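PDB 2Y5S: dihydropteroate synthase from Burkholderia cenocepacia, which probably catalyses the condensation of para-aminobenzoate with 6-hydroxymethyl-7,8-dihydropterin diphosphate to give 7,8-dihydropteroate, a precursor of folate. Local coordinates for residues G27-T32 against L63-E68; E68-G73 against D103-A108; P99-T104 against A118-D123; V109-L114 against I133-D138. One frame throughout, in Å; residues are numbered along the deposited sequence. Where two conformers were deposited one is given.

Contact 1 (G27-T32 against L63-E68); sequences GILNAT and LDIGGE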
loop_
_atom_site.group_PDB
_atom_site.type_symbol
_atom_site.label_atom_id
_atom_site.label_comp_id
_atom_site.label_asym_id
_atom_site.label_seq_id
_atom_site.Cartn_x
_atom_site.Cartn_y
_atom_site.Cartn_z
ATOM N N GLY B 27 -11.613 -13.100 0.801
ATOM C CA GLY B 27 -11.282 -13.233 2.218
ATOM C C GLY B 27 -11.017 -14.691 2.561
ATOM O O GLY B 27 -11.776 -15.569 2.167
ATOM N N ILE B 28 -9.963 -14.941 3.329
ATOM C CA ILE B 28 -9.553 -16.292 3.648
ATOM C C ILE B 28 -10.358 -16.740 4.862
ATOM O O ILE B 28 -10.267 -16.135 5.932
ATOM C CB ILE B 28 -8.049 -16.381 3.962
ATOM C CG1 ILE B 28 -7.208 -15.987 2.738
ATOM C CG2 ILE B 28 -7.675 -17.810 4.432
ATOM C CD1 ILE B 28 -5.760 -15.593 3.105
ATOM N N LEU B 29 -11.150 -17.790 4.665
ATOM C CA LEU B 29 -11.929 -18.408 5.724
ATOM C C LEU B 29 -11.323 -19.777 6.011
ATOM O O LEU B 29 -11.666 -20.779 5.379
ATOM C CB LEU B 29 -13.399 -18.524 5.314
ATOM C CG LEU B 29 -14.373 -18.956 6.409
ATOM C CD1 LEU B 29 -14.559 -17.847 7.439
ATOM C CD2 LEU B 29 -15.708 -19.350 5.794
ATOM N N ASN B 30 -10.404 -19.814 6.962
ATOM C CA ASN B 30 -9.818 -21.074 7.375
ATOM C C ASN B 30 -10.800 -21.762 8.308
ATOM O O ASN B 30 -11.121 -21.230 9.363
ATOM C CB ASN B 30 -8.463 -20.847 8.045
ATOM C CG ASN B 30 -7.365 -20.521 7.042
ATOM O OD1 ASN B 30 -7.245 -21.177 5.995
ATOM N ND2 ASN B 30 -6.555 -19.501 7.352
ATOM N N ALA B 31 -11.294 -22.927 7.890
ATOM C CA ALA B 31 -12.265 -23.713 8.658
ATOM C C ALA B 31 -11.547 -24.741 9.531
ATOM O O ALA B 31 -11.873 -25.932 9.511
ATOM C CB ALA B 31 -13.236 -24.409 7.707
ATOM N N THR B 32 -10.593 -24.258 10.319
ATOM C CA THR B 32 -9.656 -25.105 11.051
ATOM C C THR B 32 -9.404 -24.540 12.462
ATOM O O THR B 32 -8.868 -23.436 12.593
ATOM C CB THR B 32 -8.316 -25.208 10.269
ATOM O OG1 THR B 32 -8.054 -23.968 9.589
ATOM C CG2 THR B 32 -8.382 -26.325 9.230
ATOM N N LEU B 63 -15.275 -15.477 -0.785
ATOM C CA LEU B 63 -14.785 -16.172 0.397
ATOM C C LEU B 63 -14.087 -17.455 -0.016
ATOM O O LEU B 63 -14.621 -18.208 -0.829
ATOM C CB LEU B 63 -15.932 -16.504 1.356
ATOM C CG LEU B 63 -16.678 -15.292 1.902
ATOM C CD1 LEU B 63 -17.952 -15.746 2.647
ATOM C CD2 LEU B 63 -15.740 -14.470 2.788
ATOM N N ASP B 64 -12.910 -17.705 0.557
ATOM C CA ASP B 64 -12.146 -18.911 0.247
ATOM C C ASP B 64 -12.218 -19.831 1.460
ATOM O O ASP B 64 -11.735 -19.493 2.546
ATOM C CB ASP B 64 -10.693 -18.570 -0.131
ATOM C CG ASP B 64 -9.949 -19.742 -0.825
ATOM O OD1 ASP B 64 -10.554 -20.486 -1.626
ATOM O OD2 ASP B 64 -8.737 -19.916 -0.578
ATOM N N ILE B 65 -12.885 -20.962 1.270
ATOM C CA ILE B 65 -13.134 -21.925 2.324
ATOM C C ILE B 65 -12.092 -23.027 2.200
ATOM O O ILE B 65 -11.988 -23.663 1.157
ATOM C CB ILE B 65 -14.526 -22.589 2.176
ATOM C CG1 ILE B 65 -15.665 -21.562 2.230
ATOM C CG2 ILE B 65 -14.718 -23.643 3.263
ATOM C CD1 ILE B 65 -16.996 -22.127 1.729
ATOM N N GLY B 66 -11.323 -23.250 3.257
ATOM C CA GLY B 66 -10.330 -24.315 3.264
ATOM C C GLY B 66 -10.406 -25.113 4.543
ATOM O O GLY B 66 -10.308 -24.539 5.627
ATOM N N GLY B 67 -10.580 -26.433 4.411
ATOM C CA GLY B 67 -10.625 -27.351 5.553
ATOM C C GLY B 67 -9.274 -27.948 5.916
ATOM O O GLY B 67 -9.180 -28.773 6.824
ATOM N N GLU B 68 -8.223 -27.534 5.207
ATOM C CA GLU B 68 -6.872 -28.053 5.429
ATOM C C GLU B 68 -5.896 -26.915 5.703
ATOM O O GLU B 68 -6.258 -25.739 5.641
ATOM C CB GLU B 68 -6.421 -28.834 4.188
ATOM C CG GLU B 68 -5.108 -29.618 4.349
ATOM C CD GLU B 68 -4.904 -30.670 3.279
ATOM O OE1 GLU B 68 -5.887 -31.039 2.598
ATOM O OE2 GLU B 68 -3.754 -31.131 3.119
HETATM O O HOH W 1 -7.699 -23.762 6.190
#
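Leu29 and Ile65 lie side by side on two neighbouring parallel strands of the TIM barrel, 24-30 and 62-66. Their side chains point the same way. Leu29 has CG anti to its own nitrogen (chi1 -171°), and its CD2 branch meets Ile65 CG1 at 4.2 Å. Leu29 CB packs against Asp64 O. Leu63 is on the same face as this pair. Helices 45-58 and 79-93 cover that face. Ile28, Asp64 and Asn30 point to the other face. There the Asp64 carboxylate is held by Ser101, Asn122 and Arg270, close to the bound dihydropteroate. Four backbone bonds join the strands. Asp64 N gives to Gly27 O, Leu29 N to Asp64 O, Gly66 N to Leu29 O and Ala31 N to Gly66 O. The third is the longest, 3.3 Å between Gly66 N and Leu29 O. Beyond the strand ends, Ala31 CB lies against the Gly66 carbonyl. The poorly ordered Thr32 brings its methyl CG2 to 3.5 Å from Gly67 O.

Contact 2 (E68-G73 against D103-A108); sequences ESTRPG and DTYKPA. With 78H (7,8-dihydropteroate), chain P.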
loop_
_atom_site.group_PDB
_atom_site.type_symbol
_atom_site.label_atom_id
_atom_site.label_comp_id
_atom_site.label_asym_id
_atom_site.label_seq_id
_atom_site.Cartn_x
_atom_site.Cartn_y
_atom_site.Cartn_z
ATOM N N GLU B 68 -8.223 -27.534 5.207
ATOM C CA GLU B 68 -6.872 -28.053 5.429
ATOM C C GLU B 68 -5.896 -26.915 5.703
ATOM O O GLU B 68 -6.258 -25.739 5.641
ATOM C CB GLU B 68 -6.421 -28.834 4.188
ATOM C CG GLU B 68 -5.108 -29.618 4.349
ATOM C CD GLU B 68 -4.904 -30.670 3.279
ATOM O OE1 GLU B 68 -5.887 -31.039 2.598
ATOM O OE2 GLU B 68 -3.754 -31.131 3.119
ATOM N N SER B 69 -4.664 -27.275 6.047
ATOM C CA SER B 69 -3.536 -26.379 5.863
ATOM C C SER B 69 -2.875 -26.738 4.514
ATOM O O SER B 69 -2.046 -27.654 4.420
ATOM C CB SER B 69 -2.565 -26.475 7.038
ATOM O OG SER B 69 -1.799 -25.286 7.140
ATOM N N THR B 70 -3.302 -26.023 3.470
ATOM C CA THR B 70 -2.793 -26.166 2.102
ATOM C C THR B 70 -1.520 -25.321 1.910
ATOM O O THR B 70 -1.397 -24.579 0.932
ATOM C CB THR B 70 -3.865 -25.689 1.070
ATOM O OG1 THR B 70 -4.582 -24.589 1.633
ATOM C CG2 THR B 70 -4.852 -26.790 0.708
ATOM N N ARG B 71 -0.586 -25.421 2.853
ATOM C CA ARG B 71 0.697 -24.718 2.771
ATOM C C ARG B 71 1.838 -25.734 2.854
ATOM O O ARG B 71 1.625 -26.865 3.303
ATOM C CB ARG B 71 0.821 -23.688 3.903
ATOM C CG ARG B 71 0.963 -24.293 5.312
ATOM C CD ARG B 71 1.107 -23.219 6.388
ATOM N NE ARG B 71 -0.086 -22.374 6.486
ATOM C CZ ARG B 71 -0.240 -21.375 7.358
ATOM N NH1 ARG B 71 0.719 -21.080 8.233
ATOM N NH2 ARG B 71 -1.367 -20.668 7.357
ATOM N N PRO B 72 3.052 -25.337 2.426
ATOM C CA PRO B 72 4.220 -26.198 2.612
ATOM C C PRO B 72 4.409 -26.653 4.066
ATOM O O PRO B 72 4.167 -25.879 4.997
ATOM C CB PRO B 72 5.382 -25.297 2.175
ATOM C CG PRO B 72 4.785 -24.387 1.177
ATOM C CD PRO B 72 3.399 -24.110 1.685
ATOM N N GLY B 73 4.814 -27.910 4.245
ATOM C CA GLY B 73 5.166 -28.450 5.561
ATOM C C GLY B 73 4.039 -28.631 6.569
ATOM O O GLY B 73 4.307 -28.852 7.753
ATOM N N ASP B 103 -10.634 -24.019 -1.279
ATOM C CA ASP B 103 -9.185 -24.220 -1.255
ATOM C C ASP B 103 -8.904 -25.703 -1.033
ATOM O O ASP B 103 -8.799 -26.185 0.112
ATOM C CB ASP B 103 -8.556 -23.355 -0.158
ATOM C CG ASP B 103 -7.021 -23.505 -0.053
ATOM O OD1 ASP B 103 -6.344 -23.992 -0.988
ATOM O OD2 ASP B 103 -6.493 -23.078 0.987
ATOM N N THR B 104 -8.839 -26.432 -2.141
ATOM C CA THR B 104 -8.569 -27.857 -2.099
ATOM C C THR B 104 -7.914 -28.364 -3.370
ATOM O O THR B 104 -8.161 -27.855 -4.461
ATOM C CB THR B 104 -9.849 -28.689 -1.901
ATOM O OG1 THR B 104 -9.480 -30.052 -1.637
ATOM C CG2 THR B 104 -10.744 -28.600 -3.142
ATOM N N TYR B 105 -7.082 -29.386 -3.189
ATOM C CA TYR B 105 -6.472 -30.129 -4.287
ATOM C C TYR B 105 -7.002 -31.567 -4.383
ATOM O O TYR B 105 -6.575 -32.319 -5.264
ATOM C CB TYR B 105 -4.954 -30.156 -4.115
ATOM C CG TYR B 105 -4.477 -30.756 -2.809
ATOM C CD1 TYR B 105 -4.281 -32.127 -2.679
ATOM C CD2 TYR B 105 -4.219 -29.952 -1.712
ATOM C CE1 TYR B 105 -3.842 -32.678 -1.494
ATOM C CE2 TYR B 105 -3.783 -30.499 -0.513
ATOM C CZ TYR B 105 -3.599 -31.862 -0.420
ATOM O OH TYR B 105 -3.168 -32.419 0.753
ATOM N N LYS B 106 -7.922 -31.945 -3.493
ATOM C CA LYS B 106 -8.469 -33.297 -3.480
ATOM C C LYS B 106 -9.677 -33.389 -4.393
ATOM O O LYS B 106 -10.687 -32.738 -4.141
ATOM C CB LYS B 106 -8.855 -33.702 -2.059
ATOM C CG LYS B 106 -7.687 -33.747 -1.103
ATOM C CD LYS B 106 -8.024 -34.573 0.125
ATOM C CE LYS B 106 -6.887 -34.579 1.147
ATOM N NZ LYS B 106 -6.491 -33.205 1.511
ATOM N N PRO B 107 -9.585 -34.190 -5.473
ATOM C CA PRO B 107 -10.739 -34.370 -6.353
ATOM C C PRO B 107 -12.067 -34.719 -5.654
ATOM O O PRO B 107 -13.102 -34.183 -6.041
ATOM C CB PRO B 107 -10.287 -35.490 -7.285
ATOM C CG PRO B 107 -8.794 -35.306 -7.372
ATOM C CD PRO B 107 -8.395 -34.908 -5.988
ATOM N N ALA B 108 -12.053 -35.559 -4.625
ATOM C CA ALA B 108 -13.298 -35.895 -3.917
ATOM C C ALA B 108 -13.917 -34.673 -3.227
ATOM O O ALA B 108 -15.143 -34.562 -3.109
ATOM C CB ALA B 108 -13.069 -37.017 -2.899
HETATM O O4 78H P . -1.264 -18.096 -2.647
HETATM C C4 78H P . -2.230 -18.858 -2.710
HETATM C C5 78H P . -2.559 -19.733 -1.654
HETATM N N3 78H P . -3.019 -18.879 -3.870
HETATM C C9 78H P . -3.673 -20.587 -1.828
HETATM N N5 78H P . -1.862 -19.722 -0.489
HETATM C C2 78H P . -4.117 -19.786 -3.987
HETATM N N8 78H P . -4.051 -21.467 -0.823
HETATM N N1 78H P . -4.411 -20.594 -2.956
HETATM C C6 78H P . -2.157 -20.588 0.501
HETATM N N2 78H P . -4.848 -19.837 -5.112
HETATM C C7 78H P . -3.204 -21.696 0.353
HETATM C C10 78H P . -1.428 -20.521 1.813
HETATM N N11 78H P . -0.164 -21.262 1.733
HETATM C C15 78H P . 0.949 -20.674 2.150
HETATM C C16 78H P . 2.089 -20.663 1.354
HETATM C C17 78H P . 0.940 -20.043 3.395
HETATM C C18 78H P . 3.235 -20.036 1.810
HETATM C C19 78H P . 2.091 -19.413 3.851
HETATM C C20 78H P . 3.237 -19.415 3.060
HETATM C C21 78H P . 4.497 -18.693 3.547
HETATM O O22 78H P . 5.364 -18.482 2.695
HETATM O O23 78H P . 4.538 -18.240 4.712
HETATM O O HOH W 2 -7.227 -30.073 0.226
HETATM O O HOH W 3 -7.567 -25.875 2.546
#
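The dihydropteroate pocket of this synthase is lined here by Thr70, Arg71, Pro72 and Asp103. Thr70 and Asp103 approach from opposite directions. Thr70 OG1 donates a short bond to Asp103 OD2 (2.5 Å), reaching it from above the carboxylate plane. The N8-H of the ligand is shared weakly between Asp103 OD1 and OD2. Thr70 is thus well placed to steady the carboxylate that meets the pterin. Arg71 CB lies 3.4 Å from ligand N11. Its guanidinium has ligand C17 over one face. Farther from the ligand, Glu68 is gripped at both oxygens. Tyr105 OH donates to Glu68 OE2 at 2.8 Å, on the syn side, with ring and carboxylate planes 63° apart. Lys106 NZ forms a salt bridge with Glu68 OE1 at 2.5 Å, and a water links that oxygen to Thr104 OG1. Lys106 also pairs with Glu82 of helix 79-93, and Tyr105 meets Trp125 edge-to-face. The contact joins the loop after strand 62-66 to the turn between strand 100-103 and helix 107-115.

Contact 3 (P99-T104 against A118-D123); sequences PLSIDT and ADLIND. With 78H (7,8-dihydropteroate), chain P.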
loop_
_atom_site.group_PDB
_atom_site.type_symbol
_atom_site.label_atom_id
_atom_site.label_comp_id
_atom_site.label_asym_id
_atom_site.label_seq_id
_atom_site.Cartn_x
_atom_site.Cartn_y
_atom_site.Cartn_z
ATOM N N PRO B 99 -19.513 -15.126 -4.031
ATOM C CA PRO B 99 -18.762 -16.273 -4.537
ATOM C C PRO B 99 -18.055 -17.088 -3.440
ATOM O O PRO B 99 -17.384 -16.527 -2.561
ATOM C CB PRO B 99 -17.757 -15.638 -5.496
ATOM C CG PRO B 99 -18.468 -14.377 -6.005
ATOM C CD PRO B 99 -19.354 -13.923 -4.882
ATOM N N LEU B 100 -18.253 -18.406 -3.502
ATOM C CA LEU B 100 -17.648 -19.352 -2.590
ATOM C C LEU B 100 -16.540 -20.121 -3.309
ATOM O O LEU B 100 -16.807 -20.928 -4.201
ATOM C CB LEU B 100 -18.702 -20.327 -2.040
ATOM C CG LEU B 100 -19.887 -19.701 -1.289
ATOM C CD1 LEU B 100 -20.814 -20.767 -0.693
ATOM C CD2 LEU B 100 -19.413 -18.732 -0.203
ATOM N N SER B 101 -15.299 -19.857 -2.907
ATOM C CA SER B 101 -14.141 -20.530 -3.446
ATOM C C SER B 101 -13.746 -21.645 -2.481
ATOM O O SER B 101 -13.863 -21.483 -1.254
ATOM C CB SER B 101 -12.987 -19.549 -3.624
ATOM O OG SER B 101 -11.775 -20.225 -3.862
ATOM N N ILE B 102 -13.282 -22.765 -3.032
ATOM C CA ILE B 102 -12.872 -23.898 -2.222
ATOM C C ILE B 102 -11.369 -24.135 -2.384
ATOM O O ILE B 102 -10.909 -24.413 -3.482
ATOM C CB ILE B 102 -13.602 -25.190 -2.620
ATOM C CG1 ILE B 102 -15.114 -24.965 -2.709
ATOM C CG2 ILE B 102 -13.264 -26.281 -1.635
ATOM C CD1 ILE B 102 -15.776 -24.659 -1.360
ATOM N N ASP B 103 -10.634 -24.019 -1.279
ATOM C CA ASP B 103 -9.185 -24.220 -1.255
ATOM C C ASP B 103 -8.904 -25.703 -1.033
ATOM O O ASP B 103 -8.799 -26.185 0.112
ATOM C CB ASP B 103 -8.556 -23.355 -0.158
ATOM C CG ASP B 103 -7.021 -23.505 -0.053
ATOM O OD1 ASP B 103 -6.344 -23.992 -0.988
ATOM O OD2 ASP B 103 -6.493 -23.078 0.987
ATOM N N THR B 104 -8.839 -26.432 -2.141
ATOM C CA THR B 104 -8.569 -27.857 -2.099
ATOM C C THR B 104 -7.914 -28.364 -3.370
ATOM O O THR B 104 -8.161 -27.855 -4.461
ATOM C CB THR B 104 -9.849 -28.689 -1.901
ATOM O OG1 THR B 104 -9.480 -30.052 -1.637
ATOM C CG2 THR B 104 -10.744 -28.600 -3.142
ATOM N N ALA B 118 -20.609 -24.898 -4.663
ATOM C CA ALA B 118 -19.489 -23.968 -4.649
ATOM C C ALA B 118 -19.304 -23.372 -6.048
ATOM O O ALA B 118 -19.660 -23.991 -7.057
ATOM C CB ALA B 118 -18.203 -24.646 -4.173
ATOM N N ASP B 119 -18.728 -22.177 -6.078
ATOM C CA ASP B 119 -18.604 -21.383 -7.285
ATOM C C ASP B 119 -17.220 -21.446 -7.939
ATOM O O ASP B 119 -17.090 -21.207 -9.131
ATOM C CB ASP B 119 -18.915 -19.926 -6.934
ATOM C CG ASP B 119 -20.314 -19.746 -6.392
ATOM O OD1 ASP B 119 -21.277 -20.024 -7.123
ATOM O OD2 ASP B 119 -20.456 -19.324 -5.224
ATOM N N LEU B 120 -16.182 -21.726 -7.157
ATOM C CA LEU B 120 -14.813 -21.687 -7.654
ATOM C C LEU B 120 -13.963 -22.737 -6.932
ATOM O O LEU B 120 -14.068 -22.895 -5.708
ATOM C CB LEU B 120 -14.229 -20.281 -7.454
ATOM C CG LEU B 120 -12.897 -19.882 -8.121
ATOM C CD1 LEU B 120 -12.719 -18.381 -7.995
ATOM C CD2 LEU B 120 -11.698 -20.615 -7.527
ATOM N N ILE B 121 -13.150 -23.471 -7.696
ATOM C CA ILE B 121 -12.173 -24.396 -7.127
ATOM C C ILE B 121 -10.781 -23.795 -7.259
ATOM O O ILE B 121 -10.313 -23.461 -8.357
ATOM C CB ILE B 121 -12.229 -25.802 -7.763
ATOM C CG1 ILE B 121 -13.643 -26.404 -7.677
ATOM C CG2 ILE B 121 -11.208 -26.726 -7.092
ATOM C CD1 ILE B 121 -14.166 -26.659 -6.226
ATOM N N ASN B 122 -10.141 -23.644 -6.103
ATOM C CA ASN B 122 -8.866 -23.015 -5.984
ATOM C C ASN B 122 -7.839 -24.087 -5.612
ATOM O O ASN B 122 -7.819 -24.536 -4.467
ATOM C CB ASN B 122 -8.953 -21.950 -4.883
ATOM C CG ASN B 122 -7.616 -21.308 -4.599
ATOM O OD1 ASN B 122 -6.779 -21.247 -5.473
ATOM N ND2 ASN B 122 -7.409 -20.835 -3.365
ATOM N N ASP B 123 -6.993 -24.476 -6.568
ATOM C CA ASP B 123 -6.159 -25.688 -6.441
ATOM C C ASP B 123 -4.646 -25.418 -6.478
ATOM O O ASP B 123 -4.071 -25.120 -7.520
ATOM C CB ASP B 123 -6.529 -26.694 -7.526
ATOM C CG ASP B 123 -5.793 -28.033 -7.386
ATOM O OD1 ASP B 123 -5.111 -28.273 -6.367
ATOM O OD2 ASP B 123 -5.891 -28.844 -8.325
HETATM O O4 78H P . -1.264 -18.096 -2.647
HETATM C C4 78H P . -2.230 -18.858 -2.710
HETATM C C5 78H P . -2.559 -19.733 -1.654
HETATM N N3 78H P . -3.019 -18.879 -3.870
HETATM C C9 78H P . -3.673 -20.587 -1.828
HETATM N N5 78H P . -1.862 -19.722 -0.489
HETATM C C2 78H P . -4.117 -19.786 -3.987
HETATM N N8 78H P . -4.051 -21.467 -0.823
HETATM N N1 78H P . -4.411 -20.594 -2.956
HETATM C C6 78H P . -2.157 -20.588 0.501
HETATM N N2 78H P . -4.848 -19.837 -5.112
HETATM C C7 78H P . -3.204 -21.696 0.353
HETATM C C10 78H P . -1.428 -20.521 1.813
HETATM N N11 78H P . -0.164 -21.262 1.733
HETATM C C15 78H P . 0.949 -20.674 2.150
HETATM C C16 78H P . 2.089 -20.663 1.354
HETATM C C17 78H P . 0.940 -20.043 3.395
HETATM C C18 78H P . 3.235 -20.036 1.810
HETATM C C19 78H P . 2.091 -19.413 3.851
HETATM C C20 78H P . 3.237 -19.415 3.060
HETATM C C21 78H P . 4.497 -18.693 3.547
HETATM O O22 78H P . 5.364 -18.482 2.695
HETATM O O23 78H P . 4.538 -18.240 4.712
HETATM O O HOH W 4 -5.809 -25.944 -2.961
#
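Strands 100-103 and 120-123 run parallel, their axes 4.5 Å apart at closest approach and inclined by 27°. Leu100 O accepts from both Asp119 N and Leu120 N. Further on, Ile102 N gives to Leu120 O, Asn122 N to Ile102 O and Thr104 N to Asn122 O. At the start of the pair a side chain joins in. Asp119 OD2 takes the Leu100 N-H at 2.9 Å on its anti lone pair, and Arg15 forms a salt bridge with the same oxygen. On one face, Ile102 CG1 presses on Ala118 CB at 3.4 Å, tighter than usual for two carbons. Ile121 CD1 reaches Ile102 CB on this face. The opposite face carries Ser101, Asp103 and Asn122. Ser101 OG, whose polar partner is Asp64, lies beside Asn122 CB. Asn122 has CG anti to its nitrogen (chi1 175°) and turns its amide to the pterin. Its ND2 donates to ligand N1 at 3.0 Å. Asn122 OD1 accepts from ligand N2 at 2.4 Å, so short that the exact length is doubtful. A water bridges Asp103 OD1 and Asn122 O. This is a beta-alpha-beta unit of a TIM barrel, with the pterin site at the C-terminal ends of its strands.

Contact 4 (V109-L114 against I133-D138); sequences VMRAAL and IDAVRD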
loop_
_atom_site.group_PDB
_atom_site.type_symbol
_atom_site.label_atom_id
_atom_site.label_comp_id
_atom_site.label_asym_id
_atom_site.label_seq_id
_atom_site.Cartn_x
_atom_site.Cartn_y
_atom_site.Cartn_z
ATOM N N VAL B 109 -13.080 -33.756 -2.769
ATOM C CA VAL B 109 -13.574 -32.555 -2.126
ATOM C C VAL B 109 -14.139 -31.652 -3.219
ATOM O O VAL B 109 -15.168 -31.005 -3.033
ATOM C CB VAL B 109 -12.474 -31.865 -1.300
ATOM C CG1 VAL B 109 -12.985 -30.571 -0.688
ATOM C CG2 VAL B 109 -11.973 -32.812 -0.196
ATOM N N MET B 110 -13.448 -31.611 -4.362
ATOM C CA MET B 110 -13.900 -30.820 -5.492
ATOM C C MET B 110 -15.291 -31.266 -5.926
ATOM O O MET B 110 -16.181 -30.430 -6.067
ATOM C CB MET B 110 -12.937 -30.934 -6.667
ATOM C CG MET B 110 -11.559 -30.397 -6.400
ATOM S SD MET B 110 -10.497 -30.496 -7.835
ATOM C CE MET B 110 -8.930 -30.004 -7.070
ATOM N N ARG B 111 -15.474 -32.580 -6.097
ATOM C CA ARG B 111 -16.763 -33.136 -6.512
ATOM C C ARG B 111 -17.861 -32.806 -5.501
ATOM O O ARG B 111 -18.915 -32.289 -5.881
ATOM C CB ARG B 111 -16.672 -34.657 -6.741
ATOM C CG ARG B 111 -15.672 -35.063 -7.841
ATOM C CD ARG B 111 -15.786 -36.545 -8.263
ATOM N NE ARG B 111 -16.763 -36.727 -9.334
ATOM C CZ ARG B 111 -16.468 -36.989 -10.605
ATOM N NH1 ARG B 111 -15.206 -37.130 -10.998
ATOM N NH2 ARG B 111 -17.448 -37.126 -11.489
ATOM N N ALA B 112 -17.611 -33.093 -4.223
ATOM C CA ALA B 112 -18.614 -32.844 -3.168
ATOM C C ALA B 112 -18.951 -31.361 -3.019
ATOM O O ALA B 112 -20.116 -31.002 -2.806
ATOM C CB ALA B 112 -18.154 -33.410 -1.819
ATOM N N ALA B 113 -17.932 -30.514 -3.119
ATOM C CA ALA B 113 -18.102 -29.064 -2.960
ATOM C C ALA B 113 -18.850 -28.452 -4.149
ATOM O O ALA B 113 -19.726 -27.598 -3.976
ATOM C CB ALA B 113 -16.751 -28.381 -2.739
ATOM N N LEU B 114 -18.541 -28.907 -5.352
ATOM C CA LEU B 114 -19.311 -28.469 -6.520
ATOM C C LEU B 114 -20.770 -28.933 -6.437
ATOM O O LEU B 114 -21.688 -28.167 -6.753
ATOM C CB LEU B 114 -18.649 -28.942 -7.816
ATOM C CG LEU B 114 -17.348 -28.213 -8.179
ATOM C CD1 LEU B 114 -16.725 -28.831 -9.421
ATOM C CD2 LEU B 114 -17.589 -26.715 -8.377
ATOM N N ILE B 133 -9.135 -32.967 -12.904
ATOM C CA ILE B 133 -9.745 -32.415 -14.125
ATOM C C ILE B 133 -11.167 -32.973 -14.386
ATOM O O ILE B 133 -12.101 -32.214 -14.709
ATOM C CB ILE B 133 -8.826 -32.582 -15.359
ATOM C CG1 ILE B 133 -7.611 -31.652 -15.216
ATOM C CG2 ILE B 133 -9.580 -32.237 -16.638
ATOM C CD1 ILE B 133 -6.565 -31.794 -16.352
ATOM N N ASP B 134 -11.326 -34.287 -14.215
ATOM C CA ASP B 134 -12.623 -34.939 -14.342
ATOM C C ASP B 134 -13.664 -34.394 -13.355
ATOM O O ASP B 134 -14.844 -34.267 -13.684
ATOM C CB ASP B 134 -12.484 -36.465 -14.143
ATOM C CG ASP B 134 -12.376 -37.217 -15.451
ATOM O OD1 ASP B 134 -11.813 -36.668 -16.426
ATOM O OD2 ASP B 134 -12.879 -38.361 -15.509
ATOM N N ALA B 135 -13.212 -34.116 -12.140
ATOM C CA ALA B 135 -14.025 -33.520 -11.097
ATOM C C ALA B 135 -14.603 -32.148 -11.475
ATOM O O ALA B 135 -15.722 -31.830 -11.086
ATOM C CB ALA B 135 -13.209 -33.392 -9.839
ATOM N N VAL B 136 -13.851 -31.350 -12.231
ATOM C CA VAL B 136 -14.236 -29.940 -12.489
ATOM C C VAL B 136 -14.667 -29.629 -13.930
ATOM O O VAL B 136 -15.136 -28.528 -14.203
ATOM C CB VAL B 136 -13.094 -28.963 -12.136
ATOM C CG1 VAL B 136 -12.632 -29.144 -10.694
ATOM C CG2 VAL B 136 -11.937 -29.092 -13.107
ATOM N N ARG B 137 -14.513 -30.578 -14.847
ATOM C CA ARG B 137 -14.698 -30.270 -16.265
ATOM C C ARG B 137 -16.133 -29.829 -16.574
ATOM O O ARG B 137 -16.333 -28.939 -17.379
ATOM C CB ARG B 137 -14.272 -31.440 -17.151
ATOM C CG ARG B 137 -15.019 -32.750 -16.901
ATOM C CD ARG B 137 -14.409 -33.894 -17.690
ATOM N NE ARG B 137 -14.532 -33.652 -19.123
ATOM C CZ ARG B 137 -15.555 -34.046 -19.888
ATOM N NH1 ARG B 137 -16.576 -34.741 -19.378
ATOM N NH2 ARG B 137 -15.557 -33.748 -21.190
ATOM N N ASP B 138 -17.119 -30.421 -15.900
ATOM C CA ASP B 138 -18.523 -30.063 -16.123
ATOM C C ASP B 138 -18.921 -28.793 -15.363
ATOM O O ASP B 138 -18.400 -28.500 -14.286
ATOM C CB ASP B 138 -19.447 -31.212 -15.704
ATOM C CG ASP B 138 -19.419 -32.381 -16.678
ATOM O OD1 ASP B 138 -18.777 -32.297 -17.754
ATOM O OD2 ASP B 138 -20.078 -33.396 -16.380
#
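In one of its two conformers, the Arg111 guanidinium has Ala135 CA over one face, with NH1 3.8 Å from that carbon. The Asp134 carbonyl carbon lies oblique to the group. In this conformer the arginine chain bends at chi3 (88°), which brings its end back over helix 132-136. Lower on the same side chain, Arg111 CG packs against Ala135 CB at 3.6 Å. The Ala135 methyl therefore sits against the aliphatic part of Arg111. It also touches Met110, whose CB is 4.0 Å away. This small residue lets the backbones come near, with 5.4 Å between Arg111 CA and Ala135 CA. Deeper in, Met110 extends beyond CG and crosses Val136 obliquely, its SD 3.8 Å from Val136 CG1. One turn later, Leu114 CD1 lies 3.6 Å from Ala135 O and also reaches Val136. Met110 and Leu114 both continue onto Ile121 of strand 120-123, so helix 107-115 rests on the barrel wall, with helix 132-136 packed beside it. The Val136 carbonyl is bonded to Arg189. The Asp134 carboxylate stays apart from Arg111, with 5.2 Å between Arg111 NH1 and Asp134 OD2. Contact is thus mainly apolar and van der Waals, and any attraction between the two charges is probably minor.

From the N terminus, contact 1 comes first. It closes the loop through helix 45-58 and pairs strands 24-30 and 62-66. Contact 2 follows in series, opening on Glu68, where contact 1 ends. It spans helix 79-93 and strand 100-103. The first segment of contact 3 overlaps the second of contact 2 at Asp103 and Thr104, and contact 3 closes around helix 107-115. Contact 4 crosses contact 3, since it starts on that helix and ends beyond strand 120-123. Contacts 1 and 3 belong to one sheet through the neighbouring strands 62-66 and 100-103. Contacts 2 and 3 both touch the ligand. Contact 4 joins two helices outside the barrel wall.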